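Local coordinates for threonine--tRNA ligase catalytic subunit (Aeropyrum pernix, PDB 3A32), which probably attaches threonine to its cognate tRNA in two steps, the first an activation by ATP, as a zinc-binding homodimeric class II synthetase that lacks an editing domain, at residues I10-E15 with H327-M332; L59-A64 with S457-R462; P113-L118 with V136-R141; S207-S212 with E223-A228. One frame throughout, in Å; residues are numbered along the deposited sequence.

Contact 1. Residues I10-E15 with H327-M332; sequences IDYAYE and HRRGRM. With SO4 (sulfate ion), chain B.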
loop_
_atom_site.group_PDB
_atom_site.type_symbol
_atom_site.label_atom_id
_atom_site.label_comp_id
_atom_site.label_asym_id
_atom_site.label_seq_id
_atom_site.Cartn_x
_atom_site.Cartn_y
_atom_site.Cartn_z
ATOM N N ILE A 10 21.300 6.406 -9.236
ATOM C CA ILE A 10 20.674 6.229 -10.590
ATOM C C ILE A 10 21.157 4.929 -11.241
ATOM O O ILE A 10 20.388 4.257 -11.939
ATOM C CB ILE A 10 20.959 7.476 -11.537
ATOM C CG1 ILE A 10 20.127 8.687 -11.114
ATOM C CG2 ILE A 10 20.628 7.198 -13.013
ATOM C CD1 ILE A 10 20.797 10.072 -11.515
ATOM N N ASP A 11 22.426 4.602 -11.012
ATOM C CA ASP A 11 23.061 3.369 -11.481
ATOM C C ASP A 11 22.595 2.142 -10.684
ATOM O O ASP A 11 22.198 1.137 -11.258
ATOM C CB ASP A 11 24.597 3.500 -11.342
ATOM C CG ASP A 11 25.168 4.588 -12.256
ATOM O OD1 ASP A 11 24.792 4.598 -13.446
ATOM O OD2 ASP A 11 25.972 5.409 -11.797
ATOM N N TYR A 12 22.687 2.225 -9.364
ATOM C CA TYR A 12 22.161 1.169 -8.497
ATOM C C TYR A 12 20.678 0.918 -8.712
ATOM O O TYR A 12 20.287 -0.238 -8.850
ATOM C CB TYR A 12 22.407 1.515 -7.025
ATOM C CG TYR A 12 23.858 1.519 -6.654
ATOM C CD1 TYR A 12 24.637 0.352 -6.768
ATOM C CD2 TYR A 12 24.471 2.681 -6.244
ATOM C CE1 TYR A 12 25.954 0.346 -6.432
ATOM C CE2 TYR A 12 25.840 2.702 -5.927
ATOM C CZ TYR A 12 26.551 1.523 -6.006
ATOM O OH TYR A 12 27.858 1.528 -5.650
ATOM N N ALA A 13 19.859 1.984 -8.758
ATOM C CA ALA A 13 18.417 1.781 -8.904
ATOM C C ALA A 13 18.108 1.012 -10.203
ATOM O O ALA A 13 17.179 0.232 -10.240
ATOM C CB ALA A 13 17.638 3.127 -8.852
ATOM N N TYR A 14 18.861 1.291 -11.264
ATOM C CA TYR A 14 18.680 0.683 -12.586
ATOM C C TYR A 14 19.185 -0.766 -12.557
ATOM O O TYR A 14 18.490 -1.693 -13.034
ATOM C CB TYR A 14 19.433 1.518 -13.649
ATOM C CG TYR A 14 19.714 0.787 -14.952
ATOM C CD1 TYR A 14 18.723 0.618 -15.906
ATOM C CD2 TYR A 14 20.972 0.229 -15.203
ATOM C CE1 TYR A 14 18.959 -0.080 -17.098
ATOM C CE2 TYR A 14 21.239 -0.502 -16.395
ATOM C CZ TYR A 14 20.211 -0.633 -17.347
ATOM O OH TYR A 14 20.442 -1.323 -18.532
ATOM N N GLU A 15 20.394 -0.964 -11.992
ATOM C CA GLU A 15 20.992 -2.306 -11.909
ATOM C C GLU A 15 20.189 -3.280 -11.033
ATOM O O GLU A 15 20.076 -4.471 -11.354
ATOM C CB GLU A 15 22.441 -2.220 -11.444
ATOM C CG GLU A 15 23.402 -1.393 -12.368
ATOM C CD GLU A 15 24.804 -1.182 -11.740
ATOM O OE1 GLU A 15 25.008 -1.405 -10.498
ATOM O OE2 GLU A 15 25.728 -0.821 -12.505
ATOM N N HIS A 327 25.074 5.425 0.078
ATOM C CA HIS A 327 25.772 5.100 1.317
ATOM C C HIS A 327 26.080 3.591 1.428
ATOM O O HIS A 327 27.138 3.219 1.934
ATOM C CB HIS A 327 24.964 5.599 2.524
ATOM C CG HIS A 327 25.598 5.321 3.856
ATOM N ND1 HIS A 327 26.762 5.931 4.272
ATOM C CD2 HIS A 327 25.211 4.516 4.873
ATOM C CE1 HIS A 327 27.078 5.491 5.473
ATOM N NE2 HIS A 327 26.157 4.625 5.855
ATOM N N ARG A 328 25.175 2.743 0.926
ATOM C CA ARG A 328 25.335 1.275 1.023
ATOM C C ARG A 328 25.656 0.571 -0.280
ATOM O O ARG A 328 25.573 -0.630 -0.361
ATOM C CB ARG A 328 24.120 0.636 1.667
ATOM C CG ARG A 328 24.094 0.876 3.176
ATOM C CD ARG A 328 24.640 -0.347 3.910
ATOM N NE ARG A 328 24.904 -0.085 5.333
ATOM C CZ ARG A 328 24.001 -0.208 6.302
ATOM N NH1 ARG A 328 22.742 -0.560 5.984
ATOM N NH2 ARG A 328 24.334 0.068 7.592
ATOM N N ARG A 329 26.036 1.335 -1.300
ATOM C CA ARG A 329 26.498 0.766 -2.559
ATOM C C ARG A 329 25.541 -0.353 -3.083
ATOM O O ARG A 329 25.997 -1.473 -3.500
ATOM C CB ARG A 329 27.956 0.280 -2.421
ATOM C CG ARG A 329 29.031 1.436 -2.424
ATOM C CD ARG A 329 29.530 1.756 -1.055
ATOM N NE ARG A 329 30.609 2.757 -1.084
ATOM C CZ ARG A 329 30.625 3.937 -0.434
ATOM N NH1 ARG A 329 29.604 4.343 0.349
ATOM N NH2 ARG A 329 31.695 4.727 -0.572
ATOM N N GLY A 330 24.238 -0.035 -3.107
ATOM C CA GLY A 330 23.302 -0.895 -3.745
ATOM C C GLY A 330 22.844 -2.044 -2.856
ATOM O O GLY A 330 22.096 -2.903 -3.326
ATOM N N ARG A 331 23.255 -2.039 -1.580
ATOM C CA ARG A 331 23.025 -3.186 -0.670
ATOM C C ARG A 331 21.835 -2.981 0.247
ATOM O O ARG A 331 21.907 -2.234 1.219
ATOM C CB ARG A 331 24.275 -3.508 0.157
ATOM C CG ARG A 331 25.481 -3.877 -0.687
ATOM C CD ARG A 331 25.355 -5.249 -1.434
ATOM N NE ARG A 331 26.546 -5.534 -2.253
ATOM C CZ ARG A 331 26.806 -6.697 -2.844
ATOM N NH1 ARG A 331 25.956 -7.732 -2.763
ATOM N NH2 ARG A 331 27.934 -6.830 -3.526
ATOM N N MET A 332 20.731 -3.627 -0.100
ATOM C CA MET A 332 19.458 -3.481 0.605
ATOM C C MET A 332 19.374 -4.451 1.785
ATOM O O MET A 332 19.891 -5.601 1.692
ATOM C CB MET A 332 18.286 -3.806 -0.348
ATOM C CG MET A 332 18.200 -2.903 -1.617
ATOM S SD MET A 332 18.091 -1.156 -1.165
ATOM C CE MET A 332 16.404 -1.103 -0.489
HETATM S S SO4 B . 29.699 -2.252 -7.159
HETATM O O1 SO4 B . 29.986 -3.614 -6.676
HETATM O O2 SO4 B . 29.458 -1.177 -6.193
HETATM O O3 SO4 B . 30.934 -1.899 -7.827
HETATM O O4 SO4 B . 28.546 -2.326 -8.057
#
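Tyr12 lays one face of its ring against the backbone that links Arg329 to Gly330, an aromatic ring resting on the peptide of a type I' beta turn. Gly330 N stands 3.6 Å above the ring plane, over its centre, while Arg329 C lies over the same face nearer the rim. Closest to the glycine is CD1 of Tyr12, at 3.5 Å from Gly330 CA. The ring reaches this place because CG stands anti to the carbonyl carbon, chi1 -67°, on a helix position facing the turn. A beta carbon on Gly330 would run into CD1, and at this backbone conformation would also crowd the carbonyl O of Arg329. Arg329 is the C-prime residue of a Schellman motif closing helix 317-327, and its side chain runs alongside the tyrosine, with CG 3.4 Å from Tyr12 OH. Its chain then bends at chi2 (102°), so that NH1 hydrogen-bonds His327 O (3.1 Å) from above the carbonyl plane. At the ring edge Tyr12 OH donates to O2 of a sulfate ion, 3.2 Å away, which Lys7 and Lys396 also bind. Putting an alanine at Tyr12 would probably leave the face of the Arg329-Gly330 peptide without its cover and the sulfate with one donor fewer. The chemistry is thus divided: the ring face meets the turn by close packing, and the hydroxyl turns its polarity to an anion probably taken from the crystallisation liquor.

Contact 2. Residues L59-A64 with S457-R462; sequences LAKFHA and SGQAPR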
loop_
_atom_site.group_PDB
_atom_site.type_symbol
_atom_site.label_atom_id
_atom_site.label_comp_id
_atom_site.label_asym_id
_atom_site.label_seq_id
_atom_site.Cartn_x
_atom_site.Cartn_y
_atom_site.Cartn_z
ATOM N N LEU A 59 5.803 0.474 7.304
ATOM C CA LEU A 59 5.670 1.791 7.908
ATOM C C LEU A 59 4.273 2.028 8.446
ATOM O O LEU A 59 4.150 2.590 9.524
ATOM C CB LEU A 59 6.072 2.921 6.928
ATOM C CG LEU A 59 7.523 2.785 6.450
ATOM C CD1 LEU A 59 7.845 3.783 5.336
ATOM C CD2 LEU A 59 8.447 2.945 7.679
ATOM N N ALA A 60 3.236 1.602 7.708
ATOM C CA ALA A 60 1.861 1.677 8.177
ATOM C C ALA A 60 1.651 0.907 9.486
ATOM O O ALA A 60 1.150 1.463 10.461
ATOM C CB ALA A 60 0.851 1.197 7.081
ATOM N N LYS A 61 2.042 -0.360 9.507
ATOM C CA LYS A 61 1.933 -1.194 10.714
ATOM C C LYS A 61 2.776 -0.711 11.880
ATOM O O LYS A 61 2.295 -0.757 13.032
ATOM C CB LYS A 61 2.230 -2.677 10.398
ATOM C CG LYS A 61 1.207 -3.291 9.411
ATOM C CD LYS A 61 1.589 -4.680 8.908
ATOM C CE LYS A 61 0.462 -5.197 8.036
ATOM N NZ LYS A 61 0.726 -6.554 7.463
ATOM N N PHE A 62 4.011 -0.261 11.601
ATOM C CA PHE A 62 4.860 0.376 12.633
ATOM C C PHE A 62 4.146 1.557 13.299
ATOM O O PHE A 62 4.097 1.658 14.531
ATOM C CB PHE A 62 6.214 0.834 12.087
ATOM C CG PHE A 62 7.040 1.635 13.102
ATOM C CD1 PHE A 62 7.519 1.026 14.282
ATOM C CD2 PHE A 62 7.332 2.982 12.879
ATOM C CE1 PHE A 62 8.259 1.770 15.232
ATOM C CE2 PHE A 62 8.055 3.739 13.809
ATOM C CZ PHE A 62 8.542 3.123 14.990
ATOM N N HIS A 63 3.545 2.423 12.471
ATOM C CA HIS A 63 2.806 3.547 12.989
ATOM C C HIS A 63 1.544 3.185 13.709
ATOM O O HIS A 63 1.269 3.735 14.776
ATOM C CB HIS A 63 2.606 4.585 11.902
ATOM C CG HIS A 63 3.870 5.335 11.605
ATOM N ND1 HIS A 63 4.852 4.848 10.766
ATOM C CD2 HIS A 63 4.332 6.513 12.081
ATOM C CE1 HIS A 63 5.828 5.734 10.676
ATOM N NE2 HIS A 63 5.565 6.727 11.507
ATOM N N ALA A 64 0.792 2.233 13.179
ATOM C CA ALA A 64 -0.398 1.760 13.903
ATOM C C ALA A 64 -0.077 1.183 15.333
ATOM O O ALA A 64 -0.808 1.443 16.299
ATOM C CB ALA A 64 -1.177 0.812 13.061
ATOM N N SER A 457 6.887 -3.992 12.972
ATOM C CA SER A 457 5.568 -4.108 12.343
ATOM C C SER A 457 4.729 -5.358 12.664
ATOM O O SER A 457 3.580 -5.491 12.199
ATOM C CB SER A 457 5.697 -3.883 10.837
ATOM O OG SER A 457 6.708 -4.724 10.337
ATOM N N GLY A 458 5.258 -6.239 13.498
ATOM C CA GLY A 458 4.553 -7.441 13.854
ATOM C C GLY A 458 4.858 -8.487 12.807
ATOM O O GLY A 458 5.162 -9.600 13.124
ATOM N N GLN A 459 4.805 -8.112 11.537
ATOM C CA GLN A 459 4.889 -9.082 10.434
ATOM C C GLN A 459 5.985 -8.559 9.525
ATOM O O GLN A 459 6.034 -7.360 9.246
ATOM C CB GLN A 459 3.499 -9.170 9.713
ATOM C CG GLN A 459 2.232 -9.261 10.711
ATOM C CD GLN A 459 0.849 -9.334 10.014
ATOM O OE1 GLN A 459 0.304 -8.322 9.501
ATOM N NE2 GLN A 459 0.262 -10.564 10.011
ATOM N N ALA A 460 6.908 -9.422 9.116
ATOM C CA ALA A 460 7.743 -9.081 7.969
ATOM C C ALA A 460 6.967 -9.423 6.666
ATOM O O ALA A 460 6.372 -10.489 6.560
ATOM C CB ALA A 460 9.085 -9.799 8.015
ATOM N N PRO A 461 6.933 -8.491 5.703
ATOM C CA PRO A 461 6.323 -8.726 4.381
ATOM C C PRO A 461 7.004 -9.741 3.503
ATOM O O PRO A 461 8.184 -9.616 3.210
ATOM C CB PRO A 461 6.426 -7.359 3.663
ATOM C CG PRO A 461 6.686 -6.378 4.722
ATOM C CD PRO A 461 7.465 -7.122 5.826
ATOM N N ARG A 462 6.223 -10.709 3.048
ATOM C CA ARG A 462 6.644 -11.656 2.067
ATOM C C ARG A 462 5.850 -11.346 0.812
ATOM O O ARG A 462 4.640 -11.582 0.740
ATOM C CB ARG A 462 6.338 -13.117 2.513
ATOM C CG ARG A 462 6.969 -13.484 3.875
ATOM C CD ARG A 462 8.388 -13.942 3.620
ATOM N NE ARG A 462 9.075 -14.285 4.840
ATOM C CZ ARG A 462 9.016 -15.466 5.458
ATOM N NH1 ARG A 462 8.266 -16.455 4.985
ATOM N NH2 ARG A 462 9.734 -15.646 6.571
#
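Lys61 sets its aliphatic stem across Ser457, CB to CB at 3.7 Å, and carries its ammonium onward to Gln459. CG lies anti to the carbonyl carbon (chi1 -63°) and the chain is extended from there, which gives the amine its full reach. NZ donates to Gln459 OE1 at 2.7 Å, the two side chains crossing at about a right angle. The donor stands 36° out of the amide's carbonyl plane, off the lone-pair direction. The same ammonium forms salt bridges with Glu57 of its own chain and with Glu57 of the second subunit, so two carboxylates and an amide oxygen surround one buried charge. Lower on the stem, Lys61 CB lies 3.6 Å from Ser457 O, and Ser457 CB also rests near the backbone N of Phe62. Gly458, with its positive phi, turns the chain out of helix 435-457, after which the end of Gln459 comes near the lysine. Gln459 is itself tied to the second subunit, where NE2 meets Ala460 O and OE1 meets Arg462 N. The contact therefore joins helix 48-65 to the loop between helix 435-457 and strand 465-466 at the dimer interface, with Phe62 turned toward helix 174-191 and Leu456.

Contact 3. Residues P113-L118 with V136-R141; sequences PYHILL and VFEFGR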
loop_
_atom_site.group_PDB
_atom_site.type_symbol
_atom_site.label_atom_id
_atom_site.label_comp_id
_atom_site.label_asym_id
_atom_site.label_seq_id
_atom_site.Cartn_x
_atom_site.Cartn_y
_atom_site.Cartn_z
ATOM N N PRO A 113 -3.797 19.348 5.054
ATOM C CA PRO A 113 -5.199 19.778 5.073
ATOM C C PRO A 113 -6.179 18.605 5.076
ATOM O O PRO A 113 -7.204 18.672 5.774
ATOM C CB PRO A 113 -5.334 20.609 3.782
ATOM C CG PRO A 113 -3.906 21.098 3.471
ATOM C CD PRO A 113 -3.035 19.957 3.941
ATOM N N TYR A 114 -5.862 17.536 4.337
ATOM C CA TYR A 114 -6.713 16.328 4.373
ATOM C C TYR A 114 -6.704 15.698 5.766
ATOM O O TYR A 114 -7.757 15.397 6.298
ATOM C CB TYR A 114 -6.371 15.330 3.254
ATOM C CG TYR A 114 -7.132 15.561 1.914
ATOM C CD1 TYR A 114 -6.459 15.601 0.693
ATOM C CD2 TYR A 114 -8.514 15.673 1.878
ATOM C CE1 TYR A 114 -7.126 15.782 -0.516
ATOM C CE2 TYR A 114 -9.198 15.827 0.660
ATOM C CZ TYR A 114 -8.505 15.889 -0.516
ATOM O OH TYR A 114 -9.190 16.067 -1.707
ATOM N N HIS A 115 -5.526 15.561 6.381
ATOM C CA HIS A 115 -5.398 14.965 7.745
ATOM C C HIS A 115 -6.139 15.785 8.778
ATOM O O HIS A 115 -6.694 15.212 9.690
ATOM C CB HIS A 115 -3.922 14.814 8.153
ATOM C CG HIS A 115 -3.201 13.760 7.361
ATOM N ND1 HIS A 115 -1.933 13.318 7.672
ATOM C CD2 HIS A 115 -3.599 13.034 6.286
ATOM C CE1 HIS A 115 -1.588 12.363 6.831
ATOM N NE2 HIS A 115 -2.578 12.173 5.982
ATOM N N ILE A 116 -6.142 17.124 8.612
ATOM C CA ILE A 116 -6.940 18.024 9.469
ATOM C C ILE A 116 -8.443 17.899 9.257
ATOM O O ILE A 116 -9.178 17.930 10.218
ATOM C CB ILE A 116 -6.531 19.500 9.348
ATOM C CG1 ILE A 116 -5.099 19.667 9.819
ATOM C CG2 ILE A 116 -7.496 20.423 10.183
ATOM C CD1 ILE A 116 -4.503 20.896 9.203
ATOM N N LEU A 117 -8.897 17.757 8.016
ATOM C CA LEU A 117 -10.301 17.476 7.780
ATOM C C LEU A 117 -10.747 16.175 8.485
ATOM O O LEU A 117 -11.875 16.088 9.015
ATOM C CB LEU A 117 -10.623 17.439 6.267
ATOM C CG LEU A 117 -10.635 18.744 5.420
ATOM C CD1 LEU A 117 -11.001 18.426 3.967
ATOM C CD2 LEU A 117 -11.612 19.852 5.956
ATOM N N LEU A 118 -9.886 15.158 8.479
ATOM C CA LEU A 118 -10.192 13.878 9.135
ATOM C C LEU A 118 -10.278 14.041 10.641
ATOM O O LEU A 118 -11.110 13.450 11.265
ATOM C CB LEU A 118 -9.128 12.786 8.815
ATOM C CG LEU A 118 -9.077 12.263 7.354
ATOM C CD1 LEU A 118 -8.087 11.121 7.144
ATOM C CD2 LEU A 118 -10.463 11.848 6.893
ATOM N N VAL A 136 -2.065 10.881 13.329
ATOM C CA VAL A 136 -2.518 10.319 12.054
ATOM C C VAL A 136 -1.285 10.138 11.103
ATOM O O VAL A 136 -0.531 11.107 10.888
ATOM C CB VAL A 136 -3.650 11.199 11.447
ATOM C CG1 VAL A 136 -3.196 12.678 11.195
ATOM C CG2 VAL A 136 -4.206 10.616 10.219
ATOM N N PHE A 137 -1.110 8.926 10.561
ATOM C CA PHE A 137 0.008 8.572 9.683
ATOM C C PHE A 137 -0.481 8.255 8.258
ATOM O O PHE A 137 -1.501 7.599 8.097
ATOM C CB PHE A 137 0.758 7.316 10.180
ATOM C CG PHE A 137 1.790 6.822 9.196
ATOM C CD1 PHE A 137 3.008 7.491 9.052
ATOM C CD2 PHE A 137 1.534 5.725 8.374
ATOM C CE1 PHE A 137 3.934 7.082 8.146
ATOM C CE2 PHE A 137 2.490 5.295 7.464
ATOM C CZ PHE A 137 3.682 5.967 7.339
ATOM N N GLU A 138 0.270 8.662 7.241
ATOM C CA GLU A 138 -0.065 8.290 5.849
ATOM C C GLU A 138 1.199 8.082 5.035
ATOM O O GLU A 138 2.097 8.915 5.117
ATOM C CB GLU A 138 -0.964 9.328 5.143
ATOM C CG GLU A 138 -1.208 8.991 3.688
ATOM C CD GLU A 138 -2.293 9.828 3.018
ATOM O OE1 GLU A 138 -2.840 10.792 3.634
ATOM O OE2 GLU A 138 -2.589 9.534 1.839
ATOM N N PHE A 139 1.273 6.945 4.321
ATOM C CA PHE A 139 2.263 6.697 3.255
ATOM C C PHE A 139 1.729 7.512 2.077
ATOM O O PHE A 139 0.899 7.033 1.284
ATOM C CB PHE A 139 2.272 5.190 2.928
ATOM C CG PHE A 139 3.426 4.739 2.037
ATOM C CD1 PHE A 139 4.721 4.623 2.538
ATOM C CD2 PHE A 139 3.200 4.392 0.707
ATOM C CE1 PHE A 139 5.788 4.210 1.698
ATOM C CE2 PHE A 139 4.235 3.946 -0.115
ATOM C CZ PHE A 139 5.536 3.851 0.385
ATOM N N GLY A 140 2.131 8.775 1.986
ATOM C CA GLY A 140 1.345 9.719 1.156
ATOM C C GLY A 140 2.021 10.069 -0.143
ATOM O O GLY A 140 3.244 10.132 -0.189
ATOM N N ARG A 141 1.246 10.334 -1.187
ATOM C CA ARG A 141 1.802 10.607 -2.551
ATOM C C ARG A 141 1.511 12.045 -2.960
ATOM O O ARG A 141 0.346 12.428 -3.078
ATOM C CB ARG A 141 1.207 9.654 -3.577
ATOM C CG ARG A 141 1.528 8.204 -3.251
ATOM C CD ARG A 141 0.553 7.242 -3.877
ATOM N NE ARG A 141 1.134 5.903 -3.793
ATOM C CZ ARG A 141 0.847 5.066 -2.811
ATOM N NH1 ARG A 141 -0.041 5.426 -1.890
ATOM N NH2 ARG A 141 1.442 3.901 -2.758
#
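Glu138 OE1 is gripped by two donors, NE2 of His115 and the hydroxyl of Thr73. From the histidine the bond is short, 2.7 Å between NE2 and OE1, with an angle of 160° at the hydrogen. It arrives on the anti lone pair of OE1, lies close to the imidazole plane, and leaves ring and carboxylate only 24° apart, nearly coplanar. Glutamate reaches the ring edge through an extended chain, CG being anti to the backbone N, and its own CB comes 3.4 Å from His115 NE2. A long, weak ion pair joins the other carboxylate oxygen to Lys108.

Val136, two residues earlier on the strand, points its CB toward the same helix. Its CG1 packs 3.8 Å from His115 CB, and CG2 lies more loosely over one face of the ring, while the glutamate oxygen takes the edge. The other ring nitrogen, ND1, hydrogen-bonds ND1 of His166, a zinc ligand. His115 is thus a second-shell residue: Glu138 probably helps to orient it, and it in turn contacts a residue of the metal site.

In the class II core, helix 112-126, whose first residue Cys112 is another zinc ligand, packs across strand 134-143 with the short segments running at 140°. That strand pairs with 69-70 and with antiparallel 159-170, which carries His166, while its far face meets helix 48-65 through Phe137 and Phe139.

Contact 4. Residues S207-S212 with E223-A228; sequences SMSDKS and EEWEGA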
loop_
_atom_site.group_PDB
_atom_site.type_symbol
_atom_site.label_atom_id
_atom_site.label_comp_id
_atom_site.label_asym_id
_atom_site.label_seq_id
_atom_site.Cartn_x
_atom_site.Cartn_y
_atom_site.Cartn_z
ATOM N N SER A 207 15.753 24.511 14.690
ATOM C CA SER A 207 15.669 25.830 14.058
ATOM C C SER A 207 14.569 26.699 14.710
ATOM O O SER A 207 13.389 26.354 14.704
ATOM C CB SER A 207 15.498 25.688 12.552
ATOM O OG SER A 207 16.553 24.912 11.995
ATOM N N MET A 208 14.975 27.817 15.291
ATOM C CA MET A 208 14.122 28.586 16.199
ATOM C C MET A 208 13.814 29.965 15.629
ATOM O O MET A 208 14.376 30.336 14.620
ATOM C CB MET A 208 14.818 28.739 17.559
ATOM C CG MET A 208 15.435 27.489 18.111
ATOM S SD MET A 208 14.189 26.199 18.417
ATOM C CE MET A 208 14.700 25.621 20.043
ATOM N N SER A 209 12.908 30.711 16.283
ATOM C CA SER A 209 12.651 32.111 15.953
ATOM C C SER A 209 13.830 32.986 16.291
ATOM O O SER A 209 14.738 32.591 17.021
ATOM C CB SER A 209 11.463 32.687 16.726
ATOM O OG SER A 209 11.737 32.682 18.111
ATOM N N ASP A 210 13.794 34.176 15.704
ATOM C CA ASP A 210 14.449 35.352 16.261
ATOM C C ASP A 210 13.333 36.022 17.056
ATOM O O ASP A 210 12.323 36.425 16.493
ATOM C CB ASP A 210 14.935 36.256 15.129
ATOM C CG ASP A 210 15.738 37.491 15.623
ATOM O OD1 ASP A 210 15.508 38.062 16.746
ATOM O OD2 ASP A 210 16.599 37.891 14.815
ATOM N N LYS A 211 13.494 36.094 18.370
ATOM C CA LYS A 211 12.461 36.671 19.236
ATOM C C LYS A 211 12.045 38.112 18.858
ATOM O O LYS A 211 10.864 38.473 19.059
ATOM C CB LYS A 211 12.896 36.640 20.720
ATOM C CG LYS A 211 12.796 35.238 21.321
ATOM C CD LYS A 211 12.047 35.207 22.676
ATOM C CE LYS A 211 11.606 33.750 23.021
ATOM N NZ LYS A 211 10.993 33.025 21.811
ATOM N N SER A 212 12.989 38.907 18.316
ATOM C CA SER A 212 12.695 40.299 17.920
ATOM C C SER A 212 11.747 40.377 16.721
ATOM O O SER A 212 11.304 41.474 16.345
ATOM C CB SER A 212 13.975 41.052 17.520
ATOM O OG SER A 212 15.075 40.797 18.409
ATOM N N GLU A 223 3.896 33.359 23.277
ATOM C CA GLU A 223 3.568 32.178 24.078
ATOM C C GLU A 223 3.680 30.851 23.301
ATOM O O GLU A 223 4.285 29.871 23.775
ATOM C CB GLU A 223 2.169 32.349 24.704
ATOM C CG GLU A 223 2.097 33.464 25.805
ATOM C CD GLU A 223 1.885 34.912 25.284
ATOM O OE1 GLU A 223 1.522 35.132 24.103
ATOM O OE2 GLU A 223 2.069 35.860 26.089
ATOM N N GLU A 224 3.112 30.847 22.099
ATOM C CA GLU A 224 3.197 29.736 21.147
ATOM C C GLU A 224 4.628 29.347 20.841
ATOM O O GLU A 224 4.995 28.171 20.986
ATOM C CB GLU A 224 2.488 30.117 19.861
ATOM C CG GLU A 224 0.983 29.998 19.958
ATOM C CD GLU A 224 0.318 30.681 18.793
ATOM O OE1 GLU A 224 0.283 31.916 18.811
ATOM O OE2 GLU A 224 -0.127 30.001 17.831
ATOM N N TRP A 225 5.437 30.343 20.436
ATOM C CA TRP A 225 6.824 30.151 20.072
ATOM C C TRP A 225 7.652 29.631 21.274
ATOM O O TRP A 225 8.445 28.676 21.159
ATOM C CB TRP A 225 7.370 31.473 19.494
ATOM C CG TRP A 225 7.087 31.643 18.009
ATOM C CD1 TRP A 225 6.084 32.366 17.442
ATOM C CD2 TRP A 225 7.800 31.021 16.918
ATOM N NE1 TRP A 225 6.130 32.253 16.057
ATOM C CE2 TRP A 225 7.161 31.418 15.715
ATOM C CE3 TRP A 225 8.899 30.156 16.849
ATOM C CZ2 TRP A 225 7.599 31.004 14.460
ATOM C CZ3 TRP A 225 9.355 29.756 15.589
ATOM C CH2 TRP A 225 8.705 30.192 14.413
ATOM N N GLU A 226 7.424 30.223 22.444
ATOM C CA GLU A 226 8.102 29.816 23.673
ATOM C C GLU A 226 7.738 28.428 24.128
ATOM O O GLU A 226 8.605 27.691 24.490
ATOM C CB GLU A 226 7.831 30.815 24.795
ATOM C CG GLU A 226 8.526 32.142 24.500
ATOM C CD GLU A 226 8.364 33.188 25.591
ATOM O OE1 GLU A 226 7.275 33.268 26.205
ATOM O OE2 GLU A 226 9.339 33.945 25.797
ATOM N N GLY A 227 6.471 28.073 24.122
ATOM C CA GLY A 227 6.043 26.723 24.490
ATOM C C GLY A 227 6.595 25.675 23.522
ATOM O O GLY A 227 7.072 24.650 23.951
ATOM N N ALA A 228 6.566 25.969 22.216
ATOM C CA ALA A 228 7.119 25.093 21.157
ATOM C C ALA A 228 8.625 24.970 21.199
ATOM O O ALA A 228 9.127 23.880 21.257
ATOM C CB ALA A 228 6.616 25.529 19.753
#
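Met208, just past the end of strand 202-207, comes near Trp225 only through its backbone, Met208 C lying 4.5 Å from Trp225 CZ3. Ser209 makes the principal approach. Its CB sits over one face of the indole, a CH-pi contact 4.0 Å from the centroid of the six-membered ring and 27° off the normal, displaced toward the rim and closest to Trp225 CE3 at 3.6 Å. With chi1 at 63°, OG lies between the backbone N and the carbonyl carbon and hydrogen-bonds Glu229, one turn after Trp225 on helix 222-243. Asp210 turns the chain, its OD1 accepting the backbone N of Ser212 at 3.1 Å in an Asx turn. Lys211 then folds back, bent at chi2 and chi4, to cross Glu226 at about a right angle. Its CE is 3.6 Å from Glu226 OE2, but NZ stands 4.4 Å from that oxygen, beyond a salt bridge, and pairs instead with Glu229. Trp225 meets Phe218 and Phe285 edge-to-face, while NE1 is bonded to Met219 O. Replacing Trp225 with an alanine would probably open a gap beneath Ser209 and leave Met219 O without its indole donor. Apolar carbon on an aromatic face thus joins the loop to helix 222-243, and beside it Glu229 takes both the serine hydroxyl and the lysine charge, with Glu226 probably adding a weaker electrostatic pull.

Contacts 2 and 3 form a continuous block at the dimer interface: His63 CE1 lies 3.4 Å from Phe137 CE1, and Ala60 CA is 3.7 Å from Phe137 CE2, so strand 134-143 lies between helix 48-65 and helix 112-126, which carries the zinc ligand Cys112. Contact 3 is the one nearest the metal, the side chain of His115 being about 6 Å from the zinc ion. Contact 4 has its centre about 26 Å from that of contact 3, and Trp225 is about 11 Å from the zinc ligand His310 between side chains. Contacts 1 and 4 touch none of the others, contact 1 being centred about 24 Å from contact 2 and about 41 Å from contact 4.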